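Local coordinates for 11S globulin seed storage protein (Amaranthus hypochondriacus, PDB 3QAC), which probably serves as a nutrient reservoir of the seed, a storage globulin of the 11S family built from two cupin domains, at residues E36-D39 and E44-C47; L73-Q78 and A325-L330; I164-H169 and N176-F181; R180-G185 and R241-R246. All blocks are in the same frame, centred on the assembly; numbering follows the deposited sequence.

Overall arrangement
All four contacts are buried, but they lie at different depths in this two-cupin chain. Contact 2 is the most central, its centre about 7 Å from the centre of the chain, and alone pairs a strand of the first cupin domain with one of the second. Contact 1 joins the chain that leaves strand 33-37 to helix 43-48, and contact 3 ties a turn after strand 158-164 to the approach to strand 180-182. Contact 4, its centre about 21 Å from that of the chain, takes up that same strand; both 3 and 4 touch the second subunit. The chemistry differs: hydrocarbon packing in contact 1, a lysine-tyrosine bond in 2, aliphatic packing with a water bridge in 3, an amide-tyrosine bond in 4.

Contact 1 of 4, residues E36-D39 and E44-C47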
# COMPACT_ATOMS: atom_id res chain seq x y z
N GLU A 36 -21.17 19.23 9.42
CA GLU A 36 -20.11 20.21 9.30
C GLU A 36 -18.86 19.59 8.71
O GLU A 36 -18.35 18.57 9.22
CB GLU A 36 -19.84 20.81 10.66
CG GLU A 36 -21.11 21.20 11.38
CD GLU A 36 -20.86 21.68 12.78
OE1 GLU A 36 -21.30 21.00 13.73
OE2 GLU A 36 -20.22 22.74 12.94
N VAL A 37 -18.36 20.20 7.64
CA VAL A 37 -17.24 19.63 6.89
C VAL A 37 -16.01 20.51 6.99
O VAL A 37 -16.05 21.71 6.65
CB VAL A 37 -17.61 19.43 5.42
CG1 VAL A 37 -16.45 18.77 4.66
CG2 VAL A 37 -18.91 18.63 5.30
N TRP A 38 -14.92 19.92 7.47
CA TRP A 38 -13.67 20.66 7.53
C TRP A 38 -13.18 20.81 6.11
O TRP A 38 -13.65 20.12 5.22
CB TRP A 38 -12.64 19.97 8.41
CG TRP A 38 -12.77 20.31 9.87
CD1 TRP A 38 -11.94 21.10 10.61
CD2 TRP A 38 -13.79 19.86 10.77
NE1 TRP A 38 -12.38 21.17 11.91
CE2 TRP A 38 -13.52 20.41 12.03
CE3 TRP A 38 -14.92 19.03 10.62
CZ2 TRP A 38 -14.33 20.17 13.14
CZ3 TRP A 38 -15.71 18.79 11.73
CH2 TRP A 38 -15.42 19.36 12.97
N ASP A 39 -12.24 21.73 5.91
CA ASP A 39 -11.70 22.00 4.58
C ASP A 39 -10.59 21.01 4.26
O ASP A 39 -9.48 21.11 4.77
CB ASP A 39 -11.17 23.44 4.53
CG ASP A 39 -10.64 23.84 3.16
OD1 ASP A 39 -10.65 23.02 2.22
OD2 ASP A 39 -10.19 24.99 3.03
N GLU A 44 -2.50 20.60 5.73
CA GLU A 44 -2.23 19.51 6.65
C GLU A 44 -3.21 18.36 6.46
O GLU A 44 -2.88 17.23 6.78
CB GLU A 44 -2.14 19.97 8.12
CG GLU A 44 -3.37 20.68 8.66
CD GLU A 44 -3.32 22.20 8.44
OE1 GLU A 44 -3.13 22.63 7.27
OE2 GLU A 44 -3.48 22.95 9.43
N PHE A 45 -4.41 18.64 5.93
CA PHE A 45 -5.32 17.56 5.56
C PHE A 45 -4.82 16.83 4.33
O PHE A 45 -4.95 15.61 4.22
CB PHE A 45 -6.74 18.04 5.31
CG PHE A 45 -7.52 18.29 6.56
CD1 PHE A 45 -8.25 19.45 6.72
CD2 PHE A 45 -7.51 17.37 7.59
CE1 PHE A 45 -8.97 19.70 7.86
CE2 PHE A 45 -8.23 17.61 8.75
CZ PHE A 45 -8.96 18.80 8.89
N ARG A 46 -4.24 17.58 3.41
CA ARG A 46 -3.71 16.98 2.20
C ARG A 46 -2.54 16.08 2.59
O ARG A 46 -2.41 14.97 2.10
CB ARG A 46 -3.29 18.06 1.18
CG ARG A 46 -4.48 18.83 0.60
CD ARG A 46 -4.13 19.60 -0.68
NE ARG A 46 -3.50 20.88 -0.38
CZ ARG A 46 -2.22 21.14 -0.61
NH1 ARG A 46 -1.45 20.20 -1.16
NH2 ARG A 46 -1.71 22.34 -0.29
N CYS A 47 -1.70 16.59 3.48
CA CYS A 47 -0.58 15.83 3.99
C CYS A 47 -1.05 14.53 4.67
O CYS A 47 -0.47 13.47 4.46
CB CYS A 47 0.20 16.69 5.00
SG CYS A 47 1.48 15.77 5.89
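F45 reaches from helix 43-48 to the chain that leaves strand 33-37, where its ring settles beside W38. The contact is made by the far end of the phenyl ring: CE1 of F45 lies 3.7 Å from CB of W38, and CZ of F45 comes within 4.1 Å of CD1 of W38. The two side chains cross at a slant, with no stacking. F45 has CG beside its own backbone N and opposite the carbonyl carbon (chi1 -79°), which sends the ring off the helix toward W38. The main chain of D39 also runs near this ring, though its closest approach in the model is doubtful; its carboxylate OD1 accepts a bond from N41 N in the intervening turn. W38 gives its indole NE1 to L22 O, so its polar atom is satisfied. Around F45 lie V52 and, from the second cupin domain, L377 and V379; an alanine here would probably open a gap between W38 and these aliphatic side chains. A flat, wholly apolar group suits such a place. The chemistry implies that across this contact the helix meets W38 through hydrocarbon alone, its polar ties lying elsewhere, as at E44 OE2 to T20 N.

Contact 2 of 4, residues L73-Q78 and A325-L330; sequences LIYIEQ and AAKGVL
Y75 and K327 meet at the junction of the two cupin domains, where strand 72-78 of the first faces strand 324-330 of the second. Their side chains cross at about a right angle. Each leaves its strand with CG turned to the far side from the backbone N (chi1 175° for Y75, 168° for K327), but in the lysine a bend at chi2 (137°) carries the chain past the phenol end of the tyrosine. K327 CD lies 3.5 Å from Y75 OH and 4.1 Å from Y75 CZ, and the ammonium group beyond it donates a hydrogen bond from K327 NZ to Y75 OH at 2.7 Å. The ring is approached obliquely at its hydroxyl end. Toward the start of both segments the contact becomes purely apolar: L73 CD2 touches A325 CB at 4.0 Å, and the single methyl of the alanine suits a spot where the longer leucine spans the distance between the sheets. F400, on strand 394-401, lies against both L73 and Y75, and I139 of strand 138-142 touches Y75 and A325. Farther along, a classic beta bulge falls at E77 and Q78, and E77 OE2 is bonded to Y349 OH in the second domain. A buried ammonium group needs compensation, and K327 NZ also forms a salt bridge to D292. That aspartate offers a countercharge and Y75 OH accepts one N-H, which together would probably offset the cost of burying the lysine between two sheets; the nearby charge may also polarise the hydroxyl.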
# COMPACT_ATOMS: atom_id res chain seq x y z
N LEU A 73 -13.47 6.24 10.82
CA LEU A 73 -13.33 6.08 12.24
C LEU A 73 -14.27 7.10 12.82
O LEU A 73 -14.14 8.30 12.54
CB LEU A 73 -11.90 6.40 12.64
CG LEU A 73 -11.26 5.43 13.62
CD1 LEU A 73 -11.46 4.01 13.13
CD2 LEU A 73 -9.79 5.76 13.76
N ILE A 74 -15.22 6.63 13.61
CA ILE A 74 -16.26 7.48 14.14
C ILE A 74 -16.18 7.56 15.67
O ILE A 74 -16.11 6.55 16.36
CB ILE A 74 -17.63 6.94 13.75
CG1 ILE A 74 -17.68 6.75 12.23
CG2 ILE A 74 -18.71 7.87 14.23
CD1 ILE A 74 -18.76 5.83 11.73
N TYR A 75 -16.17 8.78 16.20
CA TYR A 75 -16.29 8.95 17.63
C TYR A 75 -17.63 9.61 17.92
O TYR A 75 -17.98 10.62 17.32
CB TYR A 75 -15.15 9.79 18.18
CG TYR A 75 -15.28 10.12 19.65
CD1 TYR A 75 -15.04 9.15 20.61
CD2 TYR A 75 -15.62 11.39 20.07
CE1 TYR A 75 -15.15 9.44 21.94
CE2 TYR A 75 -15.73 11.69 21.41
CZ TYR A 75 -15.50 10.71 22.34
OH TYR A 75 -15.60 10.99 23.68
N ILE A 76 -18.38 8.99 18.83
CA ILE A 76 -19.66 9.52 19.26
C ILE A 76 -19.34 10.50 20.37
O ILE A 76 -19.03 10.12 21.49
CB ILE A 76 -20.57 8.40 19.79
CG1 ILE A 76 -20.85 7.38 18.68
CG2 ILE A 76 -21.85 8.97 20.34
CD1 ILE A 76 -21.25 8.00 17.35
N GLU A 77 -19.40 11.79 20.03
CA GLU A 77 -18.99 12.82 20.95
C GLU A 77 -20.07 13.00 21.99
O GLU A 77 -19.80 13.30 23.16
CB GLU A 77 -18.80 14.14 20.21
CG GLU A 77 -18.27 15.25 21.09
CD GLU A 77 -18.43 16.62 20.48
OE1 GLU A 77 -19.18 17.44 21.06
OE2 GLU A 77 -17.80 16.88 19.43
N GLN A 78 -21.30 12.81 21.55
CA GLN A 78 -22.44 13.14 22.38
C GLN A 78 -23.62 12.30 21.98
O GLN A 78 -23.81 12.00 20.81
CB GLN A 78 -22.80 14.61 22.18
CG GLN A 78 -23.79 15.17 23.21
CD GLN A 78 -24.12 16.64 22.95
OE1 GLN A 78 -24.92 16.95 22.07
NE2 GLN A 78 -23.50 17.54 23.72
N ALA A 325 -6.92 4.86 17.12
CA ALA A 325 -7.53 6.02 17.74
C ALA A 325 -7.09 6.05 19.19
O ALA A 325 -6.61 5.05 19.73
CB ALA A 325 -9.04 5.93 17.66
N ALA A 326 -7.20 7.22 19.80
CA ALA A 326 -7.04 7.34 21.24
C ALA A 326 -7.93 8.44 21.76
O ALA A 326 -8.27 9.39 21.04
CB ALA A 326 -5.61 7.60 21.60
N LYS A 327 -8.32 8.31 23.01
CA LYS A 327 -8.95 9.42 23.70
C LYS A 327 -8.08 9.81 24.87
O LYS A 327 -7.53 8.94 25.56
CB LYS A 327 -10.35 9.08 24.17
CG LYS A 327 -10.89 10.11 25.13
CD LYS A 327 -12.32 10.48 24.84
CE LYS A 327 -12.83 11.43 25.92
NZ LYS A 327 -14.31 11.51 25.96
N GLY A 328 -7.93 11.10 25.08
CA GLY A 328 -7.13 11.60 26.17
C GLY A 328 -7.94 12.51 27.05
O GLY A 328 -8.74 13.32 26.56
N VAL A 329 -7.77 12.37 28.36
CA VAL A 329 -8.28 13.37 29.27
C VAL A 329 -7.14 13.93 30.11
O VAL A 329 -6.41 13.19 30.79
CB VAL A 329 -9.48 12.89 30.13
CG1 VAL A 329 -10.45 12.09 29.27
CG2 VAL A 329 -9.00 12.07 31.32
N LEU A 330 -6.95 15.24 30.03
CA LEU A 330 -6.00 15.89 30.90
C LEU A 330 -6.84 16.67 31.86
O LEU A 330 -7.77 17.34 31.46
CB LEU A 330 -5.05 16.80 30.13
CG LEU A 330 -3.87 16.12 29.44
CD1 LEU A 330 -3.06 17.16 28.70
CD2 LEU A 330 -2.98 15.42 30.46

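Contact 3 of 4, residues I164-H169 and N176-F181; sequences IDTANH and NFPTRF
I164 and T166 pack on P178 where a type I beta turn, D165 to N168, follows strand 158-164 of the first cupin domain and the chain then returns toward strand 180-182. The isoleucine can be followed outward. Its CB is already 4.1 Å from P178 CG. The CG2 branch, lying across from the backbone N, is 3.9 Å from both CB and CG of P178. The other branch, through CG1, ends in CD1, which meets P178 CG at 3.8 Å and, at the same distance, R180 NH2, approaching the guanidinium at its edge and in its plane. A branched aliphatic chain suits this place because its two arms can grip a rigid proline ring, which it crosses at about a right angle. R180 bends at chi3 to bring its end near; its charge is met elsewhere, by E72 and E190. Beside the isoleucine, T166 CG2 adds to the hold on the proline, 3.6 Å from P178 N. The turn itself is fastened by N168, whose ND2 donates to D165 OD2 on the anti side of the carboxylate and tilted 27° from its plane. N176 packs on G11 of the second subunit. The polar branch of T166 goes another way: its OG1 lies 2.6 Å from a water, and that water donates a hydrogen bond to N176 O.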
# COMPACT_ATOMS: atom_id res chain seq x y z
N ILE A 164 -12.46 10.45 7.88
CA ILE A 164 -12.61 9.74 6.61
C ILE A 164 -11.25 9.60 5.97
O ILE A 164 -10.65 10.59 5.55
CB ILE A 164 -13.53 10.46 5.64
CG1 ILE A 164 -14.83 10.89 6.34
CG2 ILE A 164 -13.82 9.56 4.44
CD1 ILE A 164 -15.75 11.66 5.44
N ASP A 165 -10.75 8.37 5.89
CA ASP A 165 -9.36 8.16 5.54
C ASP A 165 -9.22 7.94 4.05
O ASP A 165 -9.04 6.80 3.59
CB ASP A 165 -8.79 6.99 6.33
CG ASP A 165 -7.38 6.69 5.94
OD1 ASP A 165 -6.73 7.63 5.44
OD2 ASP A 165 -6.93 5.53 6.13
N THR A 166 -9.30 9.03 3.30
CA THR A 166 -9.36 8.99 1.85
C THR A 166 -8.09 8.39 1.29
O THR A 166 -8.10 7.80 0.23
CB THR A 166 -9.56 10.40 1.28
OG1 THR A 166 -8.69 11.29 1.97
CG2 THR A 166 -10.97 10.86 1.53
N ALA A 167 -6.98 8.54 2.01
CA ALA A 167 -5.71 7.98 1.57
C ALA A 167 -5.53 6.49 1.91
O ALA A 167 -4.49 5.91 1.63
CB ALA A 167 -4.56 8.78 2.15
N ASN A 168 -6.55 5.87 2.51
CA ASN A 168 -6.49 4.44 2.83
C ASN A 168 -6.33 3.64 1.56
O ASN A 168 -6.97 3.94 0.55
CB ASN A 168 -7.78 4.00 3.54
CG ASN A 168 -7.59 2.73 4.40
OD1 ASN A 168 -7.77 1.61 3.92
ND2 ASN A 168 -7.25 2.92 5.66
N HIS A 169 -5.50 2.61 1.60
CA HIS A 169 -5.40 1.62 0.53
C HIS A 169 -6.79 1.13 0.10
O HIS A 169 -7.00 0.79 -1.06
CB HIS A 169 -4.58 0.41 0.99
CG HIS A 169 -5.35 -0.57 1.83
ND1 HIS A 169 -5.56 -0.39 3.18
CD2 HIS A 169 -5.97 -1.73 1.50
CE1 HIS A 169 -6.27 -1.40 3.65
NE2 HIS A 169 -6.54 -2.22 2.65
N ASN A 176 -8.27 13.21 -3.16
CA ASN A 176 -8.50 14.59 -2.76
C ASN A 176 -9.68 14.79 -1.81
O ASN A 176 -9.54 15.48 -0.80
CB ASN A 176 -8.64 15.48 -4.00
CG ASN A 176 -7.35 15.55 -4.81
OD1 ASN A 176 -6.34 14.92 -4.44
ND2 ASN A 176 -7.36 16.32 -5.90
N PHE A 177 -10.82 14.19 -2.12
CA PHE A 177 -12.04 14.37 -1.33
C PHE A 177 -12.77 13.04 -1.14
O PHE A 177 -12.72 12.17 -2.00
CB PHE A 177 -12.99 15.37 -2.03
CG PHE A 177 -12.37 16.72 -2.27
CD1 PHE A 177 -12.45 17.73 -1.32
CD2 PHE A 177 -11.68 16.97 -3.46
CE1 PHE A 177 -11.87 18.96 -1.53
CE2 PHE A 177 -11.09 18.21 -3.69
CZ PHE A 177 -11.19 19.21 -2.73
N PRO A 178 -13.47 12.89 -0.01
CA PRO A 178 -14.28 11.67 0.13
C PRO A 178 -15.29 11.60 -1.00
O PRO A 178 -15.73 12.63 -1.51
CB PRO A 178 -14.99 11.87 1.46
CG PRO A 178 -14.06 12.74 2.24
CD PRO A 178 -13.48 13.69 1.22
N THR A 179 -15.64 10.39 -1.39
CA THR A 179 -16.73 10.18 -2.31
C THR A 179 -17.82 9.49 -1.53
O THR A 179 -17.60 8.42 -0.95
CB THR A 179 -16.29 9.33 -3.48
OG1 THR A 179 -15.29 10.03 -4.22
CG2 THR A 179 -17.44 9.05 -4.40
N ARG A 180 -18.98 10.12 -1.47
CA ARG A 180 -20.10 9.53 -0.78
C ARG A 180 -21.28 9.22 -1.67
O ARG A 180 -21.70 10.04 -2.48
CB ARG A 180 -20.57 10.41 0.36
CG ARG A 180 -21.47 9.63 1.32
CD ARG A 180 -21.72 10.43 2.54
NE ARG A 180 -20.51 10.56 3.33
CZ ARG A 180 -20.19 9.72 4.29
NH1 ARG A 180 -20.99 8.70 4.54
NH2 ARG A 180 -19.08 9.90 5.00
N PHE A 181 -21.82 8.01 -1.49
CA PHE A 181 -22.98 7.55 -2.24
C PHE A 181 -24.13 7.35 -1.26
O PHE A 181 -23.98 6.64 -0.27
CB PHE A 181 -22.68 6.22 -2.93
CG PHE A 181 -21.46 6.22 -3.83
CD1 PHE A 181 -21.59 6.11 -5.20
CD2 PHE A 181 -20.18 6.31 -3.29
CE1 PHE A 181 -20.48 6.09 -6.03
CE2 PHE A 181 -19.07 6.28 -4.11
CZ PHE A 181 -19.21 6.17 -5.49
O HOH W 1 -9.62 13.74 1.80

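Contact 4 of 4, residues R180-G185 and R241-R246; sequences RFYLAG and RGNIVR
Y182 on strand 180-182 faces N243, just ahead of strand 244-246; the two strands do not pair together but bond, one after the other, to strand 61-68. Strand 180-182 runs antiparallel to it, with F181 bonded to F67 and L183 to P65; strand 244-246 does the same farther along, and at its entry N243 bonds to L64. Each segment has a glycine at a bend, G185 and G242, where the positive phi favours this residue; a CB on G185 would also come close to G242 O.

Between them, N243 CB comes obliquely to the phenol end of the tyrosine, 3.6 Å from both CE2 and CZ of Y182. Its CG sits between backbone N and carbonyl carbon (chi1 61°), bringing the amide to the hydroxyl: N243 ND2 donates to Y182 OH at 3.1 Å. The bond is bent, 138° at the hydrogen, and the oxygen lies 25° out of the amide plane; amide and ring stand almost perpendicular. An asparagine suits this place because its short amide has N-H groups to serve two hydroxyls, this one and T35 OG1. Y182 OH is also bonded to E190 OE2, so a phenylalanine in its place would probably leave that carboxylate and the asparagine without a shared partner.

N243 packs against I28 and A30 of strand 26-30, and Y182 against R55 of strand 51-57 and S66 of strand 61-68. From outside, L183 O bonds to Y430 OH of the second subunit, and R241 to the backbone oxygens of N428 and I429 of that subunit, in its helix 423-430.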
# COMPACT_ATOMS: atom_id res chain seq x y z
N ARG A 180 -18.98 10.12 -1.47
CA ARG A 180 -20.10 9.53 -0.78
C ARG A 180 -21.28 9.22 -1.67
O ARG A 180 -21.70 10.04 -2.48
CB ARG A 180 -20.57 10.41 0.36
CG ARG A 180 -21.47 9.63 1.32
CD ARG A 180 -21.72 10.43 2.54
NE ARG A 180 -20.51 10.56 3.33
CZ ARG A 180 -20.19 9.72 4.29
NH1 ARG A 180 -20.99 8.70 4.54
NH2 ARG A 180 -19.08 9.90 5.00
N PHE A 181 -21.82 8.01 -1.49
CA PHE A 181 -22.98 7.55 -2.24
C PHE A 181 -24.13 7.35 -1.26
O PHE A 181 -23.98 6.64 -0.27
CB PHE A 181 -22.68 6.22 -2.93
CG PHE A 181 -21.46 6.22 -3.83
CD1 PHE A 181 -21.59 6.11 -5.20
CD2 PHE A 181 -20.18 6.31 -3.29
CE1 PHE A 181 -20.48 6.09 -6.03
CE2 PHE A 181 -19.07 6.28 -4.11
CZ PHE A 181 -19.21 6.17 -5.49
N TYR A 182 -25.27 7.99 -1.51
CA TYR A 182 -26.45 7.80 -0.68
C TYR A 182 -27.45 6.86 -1.33
O TYR A 182 -27.52 6.74 -2.56
CB TYR A 182 -27.14 9.13 -0.36
CG TYR A 182 -26.53 9.88 0.80
CD1 TYR A 182 -25.47 10.74 0.62
CD2 TYR A 182 -27.02 9.71 2.08
CE1 TYR A 182 -24.91 11.43 1.68
CE2 TYR A 182 -26.46 10.39 3.15
CZ TYR A 182 -25.41 11.25 2.95
OH TYR A 182 -24.87 11.93 4.03
N LEU A 183 -28.23 6.20 -0.47
CA LEU A 183 -29.16 5.17 -0.91
C LEU A 183 -30.59 5.66 -0.84
O LEU A 183 -31.52 4.90 -1.09
CB LEU A 183 -28.98 3.94 -0.04
CG LEU A 183 -27.75 3.16 -0.49
CD1 LEU A 183 -27.34 2.13 0.54
CD2 LEU A 183 -28.08 2.52 -1.82
N ALA A 184 -30.76 6.92 -0.49
CA ALA A 184 -32.08 7.52 -0.34
C ALA A 184 -31.95 9.03 -0.26
O ALA A 184 -30.89 9.56 0.06
CB ALA A 184 -32.78 6.96 0.92
N GLY A 185 -33.04 9.73 -0.54
CA GLY A 185 -33.09 11.17 -0.39
C GLY A 185 -32.47 11.93 -1.54
O GLY A 185 -32.15 11.37 -2.58
N ARG A 241 -35.52 16.96 2.21
CA ARG A 241 -35.15 16.75 3.60
C ARG A 241 -33.65 16.71 3.86
O ARG A 241 -33.22 16.87 5.01
CB ARG A 241 -35.78 15.47 4.12
CG ARG A 241 -37.29 15.48 4.08
CD ARG A 241 -37.81 14.11 4.44
NE ARG A 241 -37.35 13.12 3.47
CZ ARG A 241 -37.30 11.82 3.71
NH1 ARG A 241 -36.87 10.98 2.78
NH2 ARG A 241 -37.70 11.35 4.90
N GLY A 242 -32.87 16.51 2.81
CA GLY A 242 -31.42 16.44 2.96
C GLY A 242 -31.02 15.05 3.44
O GLY A 242 -31.80 14.12 3.30
N ASN A 243 -29.82 14.92 4.00
CA ASN A 243 -29.26 13.60 4.35
C ASN A 243 -29.67 13.07 5.73
O ASN A 243 -29.51 11.88 6.03
CB ASN A 243 -27.73 13.61 4.25
CG ASN A 243 -27.08 14.62 5.20
OD1 ASN A 243 -27.53 15.77 5.32
ND2 ASN A 243 -26.01 14.21 5.86
N ILE A 244 -30.19 13.95 6.58
CA ILE A 244 -30.64 13.53 7.90
C ILE A 244 -32.08 13.93 8.08
O ILE A 244 -32.39 15.11 8.24
CB ILE A 244 -29.77 14.14 9.00
CG1 ILE A 244 -28.29 13.93 8.67
CG2 ILE A 244 -30.14 13.56 10.37
CD1 ILE A 244 -27.36 14.71 9.53
N VAL A 245 -32.96 12.94 8.05
CA VAL A 245 -34.39 13.17 8.01
C VAL A 245 -35.09 12.88 9.34
O VAL A 245 -34.59 12.11 10.17
CB VAL A 245 -35.05 12.30 6.93
CG1 VAL A 245 -34.39 12.57 5.59
CG2 VAL A 245 -34.95 10.83 7.32
N ARG A 246 -36.24 13.50 9.53
CA ARG A 246 -37.02 13.36 10.76
C ARG A 246 -38.04 12.23 10.67
O ARG A 246 -38.72 12.08 9.66
CB ARG A 246 -37.73 14.68 11.10
CG ARG A 246 -38.59 14.63 12.36
CD ARG A 246 -38.89 16.03 12.87
NE ARG A 246 -37.67 16.83 13.05
CZ ARG A 246 -37.44 18.02 12.49
NH1 ARG A 246 -38.36 18.58 11.71
NH2 ARG A 246 -36.29 18.65 12.72